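Local atomic coordinates of regulatory protein of LacI family (Chloroflexus aggregans, PDB entry 3BBL), a protein that probably regulates transcription as a LacI-family DNA-binding protein whose periplasmic-binding-protein-like part is expected to sense a small effector molecule. Residues A[253-256]-A[260-263]; A[175-180]-A[190-195]. All blocks are in the same frame, centred on the assembly; numbering follows the deposited sequence.

Contact 1 (A[253-256]-A[260-263]); sequences LLVA and GREP
Arg-261 N donates a weak hydrogen bond to Ala-256 O, 3.0 Å away and bent to 135° at the hydrogen. It is the outer bond of a Schellman motif that ends helix 243-258. The inner bond runs from Gly-260 N to the carbonyl of the residue that follows Ala-256. Gly-260 is the C-prime residue, and its positive phi of 71° turns the chain out of the helix. The loop then leads toward strand 267-275 of the periplasmic-binding-protein fold.

The Arg-261 side chain doubles back over the helix end. Its CG stands between the backbone N and the carbonyl carbon, chi1 49°, which places CG 3.5 Å from Ala-256 O. The chain is then extended as far as NE. One face of the guanidinium lies over Ala-256 CA and Val-255 O, with CZ 3.7 Å from Ala-256 CA. On one branch, NH2 comes within 3.9 Å of Val-255 CG1, and the two side chains lie side by side and point the same way. NH2 also forms a salt bridge with Glu-259 OE1, which ties down the polar end.

Leu-253 and Val-255 also pack on the sheet: Leu-253 touches Val-91 of strand 90-93, and Val-255 touches Ile-7 of strand 6-9. Pro-263 brings the loop back against the helix by apolar contact. Its ring carbon CD lies 3.9 Å from Ala-256 CB and 4.2 Å from Leu-253 CD1.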
loop_
_atom_site.group_PDB
_atom_site.type_symbol
_atom_site.label_atom_id
_atom_site.label_comp_id
_atom_site.label_asym_id
_atom_site.label_seq_id
_atom_site.Cartn_x
_atom_site.Cartn_y
_atom_site.Cartn_z
ATOM N N LEU A 253 19.977 9.505 -11.535
ATOM C CA LEU A 253 20.888 10.560 -11.110
ATOM C C LEU A 253 22.041 10.013 -10.277
ATOM O O LEU A 253 23.174 10.464 -10.405
ATOM C CB LEU A 253 20.121 11.615 -10.306
ATOM C CG LEU A 253 20.916 12.795 -9.741
ATOM C CD1 LEU A 253 21.620 13.528 -10.869
ATOM C CD2 LEU A 253 19.971 13.740 -9.004
ATOM N N LEU A 254 21.747 9.040 -9.423
ATOM C CA LEU A 254 22.769 8.452 -8.571
ATOM C C LEU A 254 23.747 7.609 -9.382
ATOM O O LEU A 254 24.947 7.616 -9.121
ATOM C CB LEU A 254 22.126 7.594 -7.480
ATOM C CG LEU A 254 23.109 6.952 -6.500
ATOM C CD1 LEU A 254 23.942 8.039 -5.825
ATOM C CD2 LEU A 254 22.350 6.142 -5.467
ATOM N N VAL A 255 23.233 6.883 -10.368
ATOM C CA VAL A 255 24.088 6.052 -11.207
ATOM C C VAL A 255 25.082 6.936 -11.959
ATOM O O VAL A 255 26.240 6.563 -12.137
ATOM C CB VAL A 255 23.261 5.222 -12.224
ATOM C CG1 VAL A 255 24.186 4.551 -13.226
ATOM C CG2 VAL A 255 22.440 4.166 -11.492
ATOM N N ALA A 256 24.629 8.109 -12.390
ATOM C CA ALA A 256 25.497 9.034 -13.103
ATOM C C ALA A 256 26.579 9.562 -12.163
ATOM O O ALA A 256 27.737 9.688 -12.551
ATOM C CB ALA A 256 24.681 10.189 -13.667
ATOM N N GLY A 260 31.049 8.724 -12.094
ATOM C CA GLY A 260 31.869 9.881 -12.417
ATOM C C GLY A 260 31.400 10.909 -13.436
ATOM O O GLY A 260 32.128 11.862 -13.710
ATOM N N ARG A 261 30.206 10.745 -13.994
ATOM C CA ARG A 261 29.699 11.694 -14.985
ATOM C C ARG A 261 28.515 12.519 -14.482
ATOM O O ARG A 261 27.504 12.658 -15.177
ATOM C CB ARG A 261 29.307 10.945 -16.262
ATOM C CG ARG A 261 28.444 9.732 -16.005
ATOM C CD ARG A 261 28.179 8.931 -17.267
ATOM N NE ARG A 261 27.411 7.722 -16.973
ATOM C CZ ARG A 261 26.156 7.719 -16.533
ATOM N NH1 ARG A 261 25.515 8.862 -16.339
ATOM N NH2 ARG A 261 25.543 6.575 -16.273
ATOM N N GLU A 262 28.649 13.074 -13.280
ATOM C CA GLU A 262 27.587 13.880 -12.678
ATOM C C GLU A 262 27.121 15.036 -13.564
ATOM O O GLU A 262 27.931 15.848 -14.018
ATOM C CB GLU A 262 28.047 14.455 -11.336
ATOM C CG GLU A 262 26.998 15.336 -10.673
ATOM C CD GLU A 262 27.540 16.121 -9.494
ATOM O OE1 GLU A 262 28.103 15.493 -8.570
ATOM O OE2 GLU A 262 27.397 17.365 -9.489
ATOM N N PRO A 263 25.803 15.121 -13.822
ATOM C CA PRO A 263 25.252 16.193 -14.656
ATOM C C PRO A 263 25.290 17.514 -13.893
ATOM O O PRO A 263 25.536 17.528 -12.682
ATOM C CB PRO A 263 23.819 15.727 -14.921
ATOM C CG PRO A 263 23.907 14.236 -14.790
ATOM C CD PRO A 263 24.785 14.086 -13.576
#

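Contact 2 (A[175-180]-A[190-195])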
loop_
_atom_site.group_PDB
_atom_site.type_symbol
_atom_site.label_atom_id
_atom_site.label_comp_id
_atom_site.label_asym_id
_atom_site.label_seq_id
_atom_site.Cartn_x
_atom_site.Cartn_y
_atom_site.Cartn_z
ATOM N N ALA A 175 -11.424 14.769 13.948
ATOM C CA ALA A 175 -11.543 15.679 15.084
ATOM C C ALA A 175 -11.462 17.143 14.653
ATOM O O ALA A 175 -12.308 17.954 15.029
ATOM C CB ALA A 175 -10.452 15.376 16.113
HETATM N N MSE A 176 -10.446 17.483 13.865
HETATM C CA MSE A 176 -10.283 18.858 13.399
HETATM C C MSE A 176 -11.471 19.291 12.540
HETATM O O MSE A 176 -11.907 20.436 12.611
HETATM C CB MSE A 176 -8.980 19.007 12.608
HETATM C CG MSE A 176 -7.780 18.624 13.419
HETATM SE SE MSE A 176 -6.029 19.159 12.595
HETATM C CE MSE A 176 -6.415 18.409 10.870
ATOM N N THR A 177 -12.010 18.379 11.738
ATOM C CA THR A 177 -13.139 18.743 10.892
ATOM C C THR A 177 -14.414 18.940 11.714
ATOM O O THR A 177 -15.213 19.850 11.430
ATOM C CB THR A 177 -13.389 17.694 9.778
ATOM O OG1 THR A 177 -12.229 17.613 8.941
ATOM C CG2 THR A 177 -14.593 18.094 8.914
ATOM N N LEU A 178 -14.606 18.099 12.725
ATOM C CA LEU A 178 -15.782 18.233 13.569
ATOM C C LEU A 178 -15.703 19.591 14.277
ATOM O O LEU A 178 -16.710 20.263 14.475
ATOM C CB LEU A 178 -15.856 17.078 14.577
ATOM C CG LEU A 178 -16.305 15.728 13.998
ATOM C CD1 LEU A 178 -16.193 14.643 15.055
ATOM C CD2 LEU A 178 -17.732 15.833 13.482
ATOM N N HIS A 179 -14.494 20.001 14.638
ATOM C CA HIS A 179 -14.302 21.292 15.287
ATOM C C HIS A 179 -14.772 22.391 14.329
ATOM O O HIS A 179 -15.441 23.330 14.730
ATOM C CB HIS A 179 -12.821 21.492 15.627
ATOM C CG HIS A 179 -12.499 22.862 16.132
ATOM N ND1 HIS A 179 -12.860 23.296 17.390
ATOM C CD2 HIS A 179 -11.844 23.898 15.550
ATOM C CE1 HIS A 179 -12.438 24.536 17.564
ATOM N NE2 HIS A 179 -11.819 24.924 16.463
ATOM N N LEU A 180 -14.423 22.261 13.055
ATOM C CA LEU A 180 -14.813 23.240 12.043
ATOM C C LEU A 180 -16.303 23.190 11.743
ATOM O O LEU A 180 -16.923 24.217 11.502
ATOM C CB LEU A 180 -14.017 23.019 10.748
ATOM C CG LEU A 180 -12.538 23.416 10.790
ATOM C CD1 LEU A 180 -11.849 22.972 9.523
ATOM C CD2 LEU A 180 -12.412 24.916 10.965
ATOM N N THR A 190 -16.550 26.087 3.485
ATOM C CA THR A 190 -17.273 25.344 2.472
ATOM C C THR A 190 -16.350 24.351 1.770
ATOM O O THR A 190 -16.796 23.494 1.017
ATOM C CB THR A 190 -17.876 26.277 1.429
ATOM O OG1 THR A 190 -16.824 27.006 0.797
ATOM C CG2 THR A 190 -18.855 27.233 2.069
ATOM N N ALA A 191 -15.056 24.470 2.018
ATOM C CA ALA A 191 -14.102 23.563 1.419
ATOM C C ALA A 191 -12.918 23.314 2.354
ATOM O O ALA A 191 -12.478 24.206 3.082
ATOM C CB ALA A 191 -13.625 24.107 0.075
ATOM N N ILE A 192 -12.418 22.084 2.329
ATOM C CA ILE A 192 -11.297 21.692 3.161
ATOM C C ILE A 192 -10.213 20.977 2.369
ATOM O O ILE A 192 -10.479 20.019 1.647
ATOM C CB ILE A 192 -11.765 20.777 4.317
ATOM C CG1 ILE A 192 -12.671 21.573 5.262
ATOM C CG2 ILE A 192 -10.571 20.232 5.085
ATOM C CD1 ILE A 192 -13.241 20.770 6.413
HETATM N N MSE A 193 -8.987 21.469 2.507
HETATM C CA MSE A 193 -7.812 20.889 1.862
HETATM C C MSE A 193 -7.078 20.107 2.967
HETATM O O MSE A 193 -6.917 20.607 4.078
HETATM C CB MSE A 193 -6.936 22.031 1.319
HETATM C CG MSE A 193 -5.562 21.650 0.821
HETATM SE SE MSE A 193 -5.598 21.053 -1.040
HETATM C CE MSE A 193 -4.746 19.302 -0.814
ATOM N N THR A 194 -6.651 18.879 2.689
ATOM C CA THR A 194 -5.926 18.102 3.703
ATOM C C THR A 194 -4.524 17.736 3.204
ATOM O O THR A 194 -4.294 17.644 1.995
ATOM C CB THR A 194 -6.693 16.808 4.087
ATOM O OG1 THR A 194 -6.716 15.904 2.978
ATOM C CG2 THR A 194 -8.109 17.145 4.487
ATOM N N LEU A 195 -3.580 17.524 4.118
ATOM C CA LEU A 195 -2.223 17.197 3.688
ATOM C C LEU A 195 -1.947 15.754 3.300
ATOM O O LEU A 195 -0.846 15.441 2.854
ATOM C CB LEU A 195 -1.193 17.681 4.706
ATOM C CG LEU A 195 -1.127 19.215 4.798
ATOM C CD1 LEU A 195 0.247 19.639 5.326
ATOM C CD2 LEU A 195 -1.377 19.842 3.438
#
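Ile-192 on strand 191-194 reaches across to Thr-177 and Leu-180 on helix 170-181. The setting is a beta-alpha-beta crossover. The chain leaves strand 163-165, runs through this helix and returns as strand 191-194. It skips strand 128-132, which lies between the two in the parallel part of the sheet.

The Ile-192 side chain starts at CB, which points toward the helix. There it forks. CG2 is the short branch and does not touch the helix segment. CG1 is anti to the carbonyl carbon, chi1 -66°, and carries the long branch outward. It stays 4.6 Å from Leu-180 CD1, just beyond close contact. CD1 ends the branch and does the touching. It lies 3.9 Å from Thr-177 CG2 and 4.1 Å from Leu-180 CD1. One methyl of the strand thus meets two residues three positions apart, almost one helical turn.

Thr-177 presents its methyl because CG2 is anti to the backbone N. Its hydroxyl OG1 is bonded back to Gly-173 O, one turn earlier in the helix, so this buried polar atom is satisfied locally. Thr-177 also packs on Leu-131 of strand 128-132 and on Ala-203 and Ala-206 of helix 197-209. Leu-180 reaches Ala-129 of strand 128-132. The helix therefore rests on two neighbouring strands at once.

No hydrogen bond crosses between the segments, and the nearest CA atoms, those of Thr-177 and Ile-192, are 8.5 Å apart. The backbone of Ile-192 is held by strand 219-223 through Ala-219 and Ile-221. Toward the helix, even the Thr-177 hydroxyl OG1 meets Ile-192 through CD1, at 4.2 Å.

Overall arrangement
The two contacts lie on opposite sides of the chain's centre, with their own centres about 44 Å apart and nearest atoms about 24 Å apart. They share no helix or strand. Contact 1 is local and partly buried: a helix end meets the loop that follows it. It mixes a backbone cap, a charged side chain at the surface and a few apolar touches. Contact 2 is fully buried and joins a helix to a sheet strand mainly through methyl groups, with no hydrogen bond across it. Each helix packs on parallel strands, but different ones: 6-9 and 90-93 near contact 1, 128-132 and 191-194 at contact 2.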